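PDB 2W46: esterase D from Cellvibrio japonicus, which is thought to take part in plant cell-wall degradation, this chain being its family 35 carbohydrate-binding module, a calcium-containing domain that binds glucuronate. Local coordinates for residues S33-T38 and L125-S130; A45-I50 and N112-L117; A12-C17 and V138-C143; R57-I62 and T103-L108. All coordinates share one frame; numbering follows the deposited sequence.

Overall arrangement
The chain is a beta-sandwich, and contacts 2 and 4 are antiparallel strand pairs from its two different sheets, their centres 12 Å apart. Between them the core is shared: Ile50 of contact 2 packs on Leu108 of contact 4. Contact 1 lies at the ligand-binding end, where 33-38 and 125-130 hold a calcium ion and a sodium ion; its Ile128 packs against Trp48 and Leu117 of contact 2. Contact 3, a disulfide-closed surface contact centred 9 Å from contact 2, joins 12-17 to 138-143, both neighbours of strand 45-52. Contact 4 lies across the middle of the chain from contact 1, about 18 Å between centres, and the side chain of its Thr61 is about 12 Å from the calcium ion.

Contact 1. Residues S33-T38 and L125-S130. With CA (calcium ion), chain C; NA (sodium ion), chain D.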
# COMPACT_ATOMS: atom_id res chain seq x y z
N SER A 33 0.83 -13.06 -6.39
CA SER A 33 -0.19 -13.58 -7.31
C SER A 33 -0.96 -12.47 -8.05
O SER A 33 -1.76 -12.74 -8.94
CB SER A 33 -1.18 -14.49 -6.56
OG SER A 33 -1.75 -13.81 -5.44
N GLY A 34 -0.74 -11.21 -7.68
CA GLY A 34 -1.49 -10.14 -8.34
C GLY A 34 -1.12 -8.73 -7.92
O GLY A 34 0.04 -8.45 -7.59
N PHE A 35 -2.11 -7.85 -8.01
CA PHE A 35 -1.97 -6.48 -7.52
C PHE A 35 -3.38 -6.02 -7.17
O PHE A 35 -4.38 -6.55 -7.70
CB PHE A 35 -1.34 -5.56 -8.60
CG PHE A 35 -1.98 -5.67 -9.99
CD1 PHE A 35 -3.14 -4.93 -10.33
CD2 PHE A 35 -1.41 -6.49 -10.96
CE1 PHE A 35 -3.71 -5.05 -11.65
CE2 PHE A 35 -1.96 -6.59 -12.23
CZ PHE A 35 -3.11 -5.88 -12.57
N ALA A 36 -3.48 -5.03 -6.30
CA ALA A 36 -4.78 -4.44 -5.97
C ALA A 36 -5.14 -3.36 -6.98
O ALA A 36 -4.32 -2.47 -7.26
CB ALA A 36 -4.74 -3.87 -4.56
N ASN A 37 -6.36 -3.45 -7.49
CA ASN A 37 -6.94 -2.51 -8.45
C ASN A 37 -8.16 -1.89 -7.76
O ASN A 37 -9.19 -2.52 -7.67
CB ASN A 37 -7.37 -3.29 -9.71
CG ASN A 37 -8.07 -2.42 -10.74
OD1 ASN A 37 -8.19 -1.21 -10.56
ND2 ASN A 37 -8.52 -3.02 -11.83
N THR A 38 -8.04 -0.66 -7.26
CA THR A 38 -9.14 -0.02 -6.56
C THR A 38 -10.31 0.36 -7.48
O THR A 38 -10.11 0.61 -8.68
CB THR A 38 -8.69 1.26 -5.81
OG1 THR A 38 -8.06 2.14 -6.73
CG2 THR A 38 -7.70 0.93 -4.69
N LEU A 125 -6.68 4.70 -6.72
CA LEU A 125 -5.24 4.60 -6.59
C LEU A 125 -4.66 4.08 -7.90
O LEU A 125 -5.37 3.55 -8.75
CB LEU A 125 -4.87 3.63 -5.43
CG LEU A 125 -5.16 4.06 -3.99
CD1 LEU A 125 -4.91 2.88 -3.00
CD2 LEU A 125 -4.26 5.24 -3.66
N PRO A 126 -3.33 4.16 -8.03
CA PRO A 126 -2.70 3.36 -9.10
C PRO A 126 -2.89 1.89 -8.68
O PRO A 126 -3.36 1.62 -7.57
CB PRO A 126 -1.24 3.74 -8.98
CG PRO A 126 -1.06 4.21 -7.56
CD PRO A 126 -2.36 4.85 -7.17
N ASN A 127 -2.55 0.94 -9.54
CA ASN A 127 -2.53 -0.47 -9.14
C ASN A 127 -1.41 -0.72 -8.14
O ASN A 127 -0.26 -0.27 -8.34
CB ASN A 127 -2.35 -1.36 -10.38
CG ASN A 127 -3.55 -1.27 -11.35
OD1 ASN A 127 -3.44 -1.62 -12.55
ND2 ASN A 127 -4.71 -0.83 -10.84
N ILE A 128 -1.72 -1.43 -7.07
CA ILE A 128 -0.75 -1.54 -5.97
C ILE A 128 -0.25 -2.98 -5.87
O ILE A 128 -1.03 -3.89 -5.58
CB ILE A 128 -1.37 -1.12 -4.58
CG1 ILE A 128 -1.97 0.32 -4.59
CG2 ILE A 128 -0.36 -1.33 -3.49
CD1 ILE A 128 -1.01 1.42 -4.95
N ASP A 129 1.03 -3.18 -6.17
CA ASP A 129 1.61 -4.53 -6.20
C ASP A 129 1.91 -5.07 -4.79
O ASP A 129 1.61 -6.23 -4.46
CB ASP A 129 2.92 -4.50 -7.00
CG ASP A 129 3.60 -5.88 -7.09
OD1 ASP A 129 2.91 -6.92 -7.17
OD2 ASP A 129 4.84 -5.92 -7.13
N SER A 130 2.55 -4.25 -3.95
CA SER A 130 3.04 -4.75 -2.66
C SER A 130 3.38 -3.58 -1.72
O SER A 130 3.52 -2.41 -2.16
CB SER A 130 4.29 -5.59 -2.90
OG SER A 130 5.34 -4.83 -3.53
CA CA C . 1.58 -8.35 -5.63
NA NA D . -8.32 1.02 -10.41
O HOH W 1 -6.12 0.74 -9.16
O HOH W 2 -8.40 3.16 -9.47
O HOH W 3 -6.46 1.05 -12.16
O HOH W 4 -9.59 1.38 -12.24
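Strands 35-38 and 127-130 run antiparallel at 157°, and Ala36 and Ile128 form one hydrogen-bonded pair across them. Ala36 N donates to Ile128 O and Ile128 N returns a bond to Ala36 O, each 2.8 Å long. Beyond the pair, the side chain of Thr38 takes over: its OG1 accepts the backbone N of Leu125 at 2.9 Å, while its CG2 lies 3.8 Å from Leu125 CD1. A chi1 of 55° sets OG1 between the backbone N and the carbonyl carbon, facing that donor. The Asn127 side chain crosses that of Phe35 at a slant, amide and ring planes 21° apart, with Asn127 OD1 3.6 Å from Phe35 CE1. Asn37 and Asn127 lie side by side; OD1 of Asn37 binds the sodium ion at 2.2 Å, and its ND2 is held by Asp24. Thr38 O and four waters complete the sodium shell, and one of these waters also bridges Leu125 O and, weakly, Asn127 ND2. At the other end Gly34 O, Asp129 O and Asp129 OD1 bind calcium, the last at 2.5 Å, together with Gln10, Glu11 and Thr31. Asp129 OD2 forms a salt bridge with Arg63, which probably steadies the carboxylate. The arrangement joins the structural calcium site of a beta-sandwich carbohydrate-binding module to its glucuronate site, to which Asn37 and Asn127 belong.

Contact 2. Residues A45-I50 and N112-L117; sequences AVVWAI and NNIVQL
Trp48, Val115 and Leu117 meet on the buried face of this strand pair. The indole lies alongside Leu117, with CZ3 3.8 Å from Leu117 CB, so that the leucine sits at the ring edge, near its plane; CE3 is 4.0 Å from Val115 CG1. Val46 CG1 rests over one face of the same ring, offset toward the rim. Trp48 CG lies opposite the carbonyl carbon (chi1 -58°), which brings the six-membered ring back over the partner strand. Farther along, Ile50 CD1 crosses to Val115 CG2 at 3.7 Å. The other face carries Val47, Ala49, Ile114 and Gln116. Here Val47 CG1 meets Ile114 CG2 at 3.5 Å, and Ala49 CB is pressed against Ile114 CD1 at 3.4 Å, tighter than usual for two carbons. Gln116 runs beside Val47, its CG against the CG2 methyl.

Between the faces, antiparallel backbone bonds join Val46 to Leu117 and Trp48 to Val115 in both directions. At the polar end Ile50 N donates to Asn113 O at 3.0 Å, but the return bond from Asn113 N to Ile50 O is weak, bent to 127°. Asn113 ND2 adds another weak bond to that carbonyl and is also bound to Val109 O, while Asn112 OD1 accepts from Asn142 N.

Strand 45-52 is flanked by 16-19 and 138-140 as well as by 111-119, which pairs in turn with 74-78; Ile128, Leu131 and Val133 of strand 127-134 pack against the buried face.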
# COMPACT_ATOMS: atom_id res chain seq x y z
N ALA A 45 -9.59 2.11 -0.94
CA ALA A 45 -8.38 1.82 -0.19
C ALA A 45 -7.80 0.43 -0.44
O ALA A 45 -8.47 -0.48 -0.97
CB ALA A 45 -8.62 2.04 1.34
N VAL A 46 -6.52 0.31 -0.09
CA VAL A 46 -5.86 -0.96 0.13
C VAL A 46 -5.41 -0.88 1.59
O VAL A 46 -4.92 0.17 2.03
CB VAL A 46 -4.65 -1.13 -0.79
CG1 VAL A 46 -4.01 -2.49 -0.58
CG2 VAL A 46 -5.11 -0.99 -2.27
N VAL A 47 -5.59 -1.97 2.35
CA VAL A 47 -5.37 -1.93 3.81
C VAL A 47 -4.54 -3.14 4.22
O VAL A 47 -4.80 -4.25 3.78
CB VAL A 47 -6.75 -1.94 4.58
CG1 VAL A 47 -6.56 -1.91 6.11
CG2 VAL A 47 -7.62 -0.79 4.10
N TRP A 48 -3.53 -2.92 5.04
CA TRP A 48 -2.68 -3.99 5.52
C TRP A 48 -2.62 -3.85 7.03
O TRP A 48 -3.04 -2.83 7.61
CB TRP A 48 -1.27 -3.78 5.02
CG TRP A 48 -1.06 -3.70 3.51
CD1 TRP A 48 -0.75 -4.71 2.69
CD2 TRP A 48 -1.04 -2.50 2.71
NE1 TRP A 48 -0.55 -4.24 1.39
CE2 TRP A 48 -0.74 -2.89 1.39
CE3 TRP A 48 -1.27 -1.14 2.99
CZ2 TRP A 48 -0.63 -1.96 0.36
CZ3 TRP A 48 -1.16 -0.22 1.95
CH2 TRP A 48 -0.85 -0.63 0.66
N ALA A 49 -2.03 -4.87 7.68
CA ALA A 49 -1.83 -4.81 9.11
C ALA A 49 -0.44 -5.32 9.41
O ALA A 49 -0.01 -6.34 8.90
CB ALA A 49 -2.86 -5.61 9.88
N ILE A 50 0.23 -4.59 10.29
CA ILE A 50 1.60 -4.89 10.68
C ILE A 50 1.70 -4.87 12.22
O ILE A 50 1.23 -3.92 12.88
CB ILE A 50 2.54 -3.79 10.10
CG1 ILE A 50 2.51 -3.78 8.56
CG2 ILE A 50 3.98 -3.95 10.58
CD1 ILE A 50 2.71 -2.36 8.04
N ASN A 112 -0.24 -3.61 17.11
CA ASN A 112 -0.95 -3.58 15.79
C ASN A 112 -1.02 -2.22 15.13
O ASN A 112 -1.25 -1.19 15.78
CB ASN A 112 -2.35 -4.19 15.91
CG ASN A 112 -2.75 -4.97 14.70
OD1 ASN A 112 -2.06 -5.90 14.27
ND2 ASN A 112 -3.90 -4.62 14.16
N ASN A 113 -0.79 -2.20 13.81
CA ASN A 113 -0.79 -0.97 13.04
C ASN A 113 -1.57 -1.28 11.78
O ASN A 113 -1.06 -2.01 10.92
CB ASN A 113 0.63 -0.55 12.61
CG ASN A 113 1.48 -0.04 13.76
OD1 ASN A 113 1.60 1.18 13.98
ND2 ASN A 113 2.11 -0.97 14.48
N ILE A 114 -2.81 -0.83 11.72
CA ILE A 114 -3.59 -0.95 10.48
C ILE A 114 -3.19 0.22 9.57
O ILE A 114 -3.34 1.42 9.95
CB ILE A 114 -5.13 -0.93 10.75
CG1 ILE A 114 -5.54 -2.07 11.72
CG2 ILE A 114 -5.93 -0.99 9.43
CD1 ILE A 114 -5.11 -3.41 11.22
N VAL A 115 -2.63 -0.11 8.40
CA VAL A 115 -2.15 0.87 7.44
C VAL A 115 -3.13 0.92 6.26
O VAL A 115 -3.28 -0.07 5.54
CB VAL A 115 -0.71 0.51 6.95
CG1 VAL A 115 -0.22 1.46 5.87
CG2 VAL A 115 0.30 0.45 8.16
N GLN A 116 -3.78 2.07 6.07
CA GLN A 116 -4.71 2.25 4.93
C GLN A 116 -4.09 3.20 3.94
O GLN A 116 -3.71 4.31 4.31
CB GLN A 116 -6.03 2.87 5.43
CG GLN A 116 -6.64 2.09 6.61
CD GLN A 116 -8.18 2.19 6.67
OE1 GLN A 116 -8.79 3.05 6.00
NE2 GLN A 116 -8.81 1.30 7.49
N LEU A 117 -3.98 2.77 2.69
CA LEU A 117 -3.63 3.69 1.62
C LEU A 117 -4.92 3.94 0.82
O LEU A 117 -5.49 2.99 0.27
CB LEU A 117 -2.54 3.09 0.72
CG LEU A 117 -2.14 3.99 -0.48
CD1 LEU A 117 -1.32 5.21 0.03
CD2 LEU A 117 -1.32 3.21 -1.49

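Contact 3. Residues A12-C17 and V138-C143; sequences AQAGFC and VRAGNC
A disulfide between Cys17 and Cys143 ties the start of strand 16-19 to the C-terminal tail of the module, at the surface of the beta-sandwich. The two SG atoms of Cys17 and Cys143 are 2.1 Å apart, and the bridge turns through a chi3 of -85°, near the right angle that a relaxed disulfide adopts. Both cysteines place SG opposite their own carbonyl carbon, and each CB points toward the other segment. The CB atoms of Cys17 and Cys143 are consequently 3.8 Å apart, across a bridge whose CA atoms are separated by 5.6 Å.

A second, apolar touch lies at the type II turn from Gln13 to Phe16, which is closed by a 3.1 Å bond from Phe16 N to Gln13 O. The methyl of Ala140 fits against this turn: its CB lies 3.7 Å from Ala14 CB and 3.6 Å from Ala14 O. Gly15 occupies the third position of the turn with a positive phi of 99°, and its N is 3.7 Å from the same Ala140 methyl.

Both segments border strand 45-52: Gly15 and Gly141 make backbone hydrogen bonds with Ala49, and Cys17 does so with Val47. Phe16 instead turns away from the 138-143 segment and meets the Trp48 ring with planes at about 90°. No hydrogen bond crosses between the two segments, so their direct union rests on a covalent link and methyl packing, and the disulfide probably restrains the tail around Cys143, which lies beyond the end of strand 138-140.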
# COMPACT_ATOMS: atom_id res chain seq x y z
N ALA A 12 -3.35 -11.67 -0.89
CA ALA A 12 -3.54 -13.09 -0.63
C ALA A 12 -2.52 -13.71 0.31
O ALA A 12 -2.30 -14.94 0.25
CB ALA A 12 -3.61 -13.88 -1.95
N GLN A 13 -1.90 -12.89 1.16
CA GLN A 13 -0.97 -13.40 2.16
C GLN A 13 -1.26 -12.69 3.50
O GLN A 13 -1.91 -11.66 3.53
CB GLN A 13 0.50 -13.25 1.72
CG GLN A 13 0.91 -13.95 0.36
CD GLN A 13 0.99 -15.53 0.40
OE1 GLN A 13 1.08 -16.15 1.47
NE2 GLN A 13 0.97 -16.17 -0.79
N ALA A 14 -0.78 -13.27 4.61
CA ALA A 14 -1.04 -12.73 5.91
C ALA A 14 -0.64 -11.27 5.97
O ALA A 14 0.43 -10.89 5.49
CB ALA A 14 -0.27 -13.53 6.97
N GLY A 15 -1.52 -10.45 6.52
CA GLY A 15 -1.25 -9.02 6.71
C GLY A 15 -1.88 -8.18 5.62
O GLY A 15 -1.83 -6.96 5.68
N PHE A 16 -2.43 -8.82 4.60
CA PHE A 16 -3.18 -8.07 3.59
C PHE A 16 -4.64 -8.11 4.02
O PHE A 16 -5.21 -9.19 4.16
CB PHE A 16 -3.00 -8.65 2.19
CG PHE A 16 -3.67 -7.82 1.10
CD1 PHE A 16 -2.94 -6.88 0.37
CD2 PHE A 16 -5.02 -7.98 0.81
CE1 PHE A 16 -3.56 -6.11 -0.66
CE2 PHE A 16 -5.66 -7.19 -0.19
CZ PHE A 16 -4.91 -6.26 -0.92
N CYS A 17 -5.26 -6.94 4.25
CA CYS A 17 -6.60 -6.91 4.84
C CYS A 17 -7.78 -6.66 3.91
O CYS A 17 -8.88 -7.19 4.15
CB CYS A 17 -6.66 -5.88 6.00
SG CYS A 17 -5.49 -6.38 7.34
N VAL A 138 9.12 -6.50 12.48
CA VAL A 138 7.75 -6.32 12.04
C VAL A 138 7.29 -7.60 11.35
O VAL A 138 8.05 -8.24 10.61
CB VAL A 138 7.61 -5.12 11.06
CG1 VAL A 138 7.70 -3.78 11.83
CG2 VAL A 138 8.65 -5.20 9.92
N ARG A 139 6.04 -7.97 11.63
CA ARG A 139 5.44 -9.17 11.09
C ARG A 139 4.01 -8.83 10.70
O ARG A 139 3.51 -7.75 11.06
CB ARG A 139 5.40 -10.27 12.17
CG ARG A 139 6.73 -10.66 12.75
CD ARG A 139 6.49 -11.72 13.82
NE ARG A 139 7.69 -12.06 14.61
CZ ARG A 139 8.03 -11.50 15.78
NH1 ARG A 139 7.30 -10.51 16.29
NH2 ARG A 139 9.11 -11.91 16.41
N ALA A 140 3.34 -9.73 9.97
CA ALA A 140 1.90 -9.56 9.72
C ALA A 140 1.12 -9.31 11.00
O ALA A 140 1.26 -10.05 11.99
CB ALA A 140 1.30 -10.78 8.96
N GLY A 141 0.27 -8.27 10.96
CA GLY A 141 -0.62 -7.96 12.08
C GLY A 141 -2.00 -8.61 11.98
O GLY A 141 -2.20 -9.57 11.25
N ASN A 142 -2.93 -8.05 12.76
CA ASN A 142 -4.30 -8.51 12.86
C ASN A 142 -5.19 -7.55 12.10
O ASN A 142 -5.23 -6.36 12.40
CB ASN A 142 -4.78 -8.56 14.32
CG ASN A 142 -3.82 -9.31 15.21
OD1 ASN A 142 -3.18 -10.28 14.78
ND2 ASN A 142 -3.72 -8.86 16.45
N CYS A 143 -5.89 -8.06 11.10
CA CYS A 143 -6.81 -7.23 10.38
C CYS A 143 -7.96 -6.89 11.28
O CYS A 143 -8.37 -7.70 12.13
CB CYS A 143 -7.37 -7.95 9.14
SG CYS A 143 -6.11 -8.24 7.97

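Contact 4. Residues R57-I62 and T103-L108; sequences RRTLTI and TIDVDL
Arg57 and Asp107 form a salt bridge, with Arg57 NH1 2.8 Å from Asp107 OD2. The carboxylate oxygen lies in the guanidinium plane, yet the arginine reaches it from above the carboxylate plane, the two groups being turned 55° against each other. Bends at chi2 and chi3 (-75° and -80°) fold the arginine back over the neighbouring strand, where one guanidinium face covers the Asp105-Val106 peptide. Next along this outer face, Thr59 OG1 donates to Asp105 OD1 at 2.8 Å, also from above the carboxylate plane. Thr59 CG2 is 3.2 Å from Thr103 OG1.

On the inner face Leu60 is the middle piece. Its CG meets Val106 CG2 at 3.8 Å, at about a right angle, and its CB lies equally far from Ile104 CG2. The aliphatic part of Arg58, bent at chi2, crosses Leu108 at about a right angle, Arg58 CD 3.7 Å from Leu108 CD1. The two strands are antiparallel members of the four-stranded sheet of the beta-sandwich, with 99-108 at its margin, so one face looks outward with its charged and hydroxyl groups and the other into the core. Paired backbone bonds link Arg58 with Val106 and Leu60 with Ile104.

Two waters extend the outer network: one joins Arg57 NE, at 2.8 Å, to Asp105 OD2, and another accepts from Arg57 NH2 and donates only weakly to the same oxygen. Inside, the Arg58 guanidinium is positioned by carbonyls, NE bonding to Gly135 O and NH1 to Ser54 O and Gly56 O. Leu131 and Val133 of strand 127-134 pack on Leu60, while Tyr86 touches Ile104 and Val106 and accepts the backbone N of Asp107 at its hydroxyl.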
# COMPACT_ATOMS: atom_id res chain seq x y z
N ARG A 57 10.53 4.48 13.97
CA ARG A 57 10.36 4.87 12.55
C ARG A 57 10.53 3.68 11.64
O ARG A 57 11.46 2.89 11.82
CB ARG A 57 11.37 5.95 12.13
CG ARG A 57 11.28 7.27 12.86
CD ARG A 57 10.09 8.09 12.41
NE ARG A 57 10.29 8.80 11.15
CZ ARG A 57 9.36 9.59 10.64
NH1 ARG A 57 8.21 9.70 11.27
NH2 ARG A 57 9.55 10.25 9.51
N ARG A 58 9.67 3.57 10.63
CA ARG A 58 9.81 2.57 9.57
C ARG A 58 9.83 3.27 8.21
O ARG A 58 9.25 4.35 8.07
CB ARG A 58 8.62 1.60 9.62
CG ARG A 58 8.88 0.35 10.45
CD ARG A 58 8.81 0.67 11.95
NE ARG A 58 9.06 -0.55 12.73
CZ ARG A 58 8.90 -0.63 14.05
NH1 ARG A 58 8.43 0.44 14.73
NH2 ARG A 58 9.20 -1.77 14.70
N THR A 59 10.46 2.63 7.23
CA THR A 59 10.38 3.07 5.85
C THR A 59 9.43 2.14 5.11
O THR A 59 9.63 0.91 5.10
CB THR A 59 11.77 3.12 5.16
OG1 THR A 59 12.66 4.00 5.91
CG2 THR A 59 11.64 3.63 3.66
N LEU A 60 8.39 2.72 4.53
CA LEU A 60 7.42 1.96 3.75
C LEU A 60 7.72 2.17 2.28
O LEU A 60 7.96 3.30 1.84
CB LEU A 60 5.97 2.41 4.03
CG LEU A 60 5.44 2.46 5.47
CD1 LEU A 60 3.90 2.72 5.48
CD2 LEU A 60 5.83 1.18 6.24
N THR A 61 7.72 1.07 1.53
CA THR A 61 7.91 1.16 0.10
C THR A 61 6.70 0.53 -0.61
O THR A 61 6.36 -0.66 -0.37
CB THR A 61 9.15 0.39 -0.33
OG1 THR A 61 10.28 0.88 0.39
CG2 THR A 61 9.42 0.56 -1.86
N ILE A 62 6.06 1.32 -1.47
CA ILE A 62 4.85 0.88 -2.14
C ILE A 62 5.22 0.71 -3.60
O ILE A 62 5.58 1.68 -4.26
CB ILE A 62 3.70 1.95 -2.04
CG1 ILE A 62 3.27 2.15 -0.58
CG2 ILE A 62 2.48 1.53 -2.93
CD1 ILE A 62 2.73 3.55 -0.32
N THR A 103 8.19 5.86 -1.68
CA THR A 103 8.72 5.56 -0.36
C THR A 103 8.31 6.65 0.63
O THR A 103 8.16 7.84 0.25
CB THR A 103 10.22 5.45 -0.37
OG1 THR A 103 10.66 5.00 0.92
CG2 THR A 103 10.86 6.76 -0.67
N ILE A 104 8.10 6.26 1.89
CA ILE A 104 7.60 7.20 2.89
C ILE A 104 8.03 6.67 4.26
O ILE A 104 7.84 5.49 4.55
CB ILE A 104 6.06 7.34 2.82
CG1 ILE A 104 5.52 8.30 3.86
CG2 ILE A 104 5.39 5.99 2.95
CD1 ILE A 104 5.02 9.55 3.32
N ASP A 105 8.62 7.54 5.08
CA ASP A 105 8.92 7.13 6.46
C ASP A 105 7.73 7.48 7.32
O ASP A 105 7.11 8.54 7.14
CB ASP A 105 10.14 7.85 6.99
CG ASP A 105 11.40 7.45 6.28
OD1 ASP A 105 11.42 6.49 5.48
OD2 ASP A 105 12.41 8.13 6.53
N VAL A 106 7.42 6.60 8.27
CA VAL A 106 6.29 6.73 9.14
C VAL A 106 6.73 6.30 10.54
O VAL A 106 7.76 5.63 10.69
CB VAL A 106 5.11 5.83 8.69
CG1 VAL A 106 4.63 6.19 7.24
CG2 VAL A 106 5.47 4.33 8.81
N ASP A 107 5.95 6.64 11.54
CA ASP A 107 6.13 6.00 12.87
C ASP A 107 5.12 4.90 13.00
O ASP A 107 3.94 5.11 12.69
CB ASP A 107 5.92 7.03 13.97
CG ASP A 107 7.13 7.92 14.14
OD1 ASP A 107 8.15 7.47 14.72
OD2 ASP A 107 7.05 9.06 13.70
N LEU A 108 5.57 3.72 13.42
CA LEU A 108 4.66 2.67 13.85
C LEU A 108 4.68 2.59 15.38
O LEU A 108 5.70 2.83 16.03
CB LEU A 108 5.05 1.31 13.26
CG LEU A 108 5.05 1.18 11.72
CD1 LEU A 108 5.33 -0.28 11.35
CD2 LEU A 108 3.72 1.63 11.13
O HOH W 5 11.44 11.21 7.40
O HOH W 6 12.71 8.56 9.72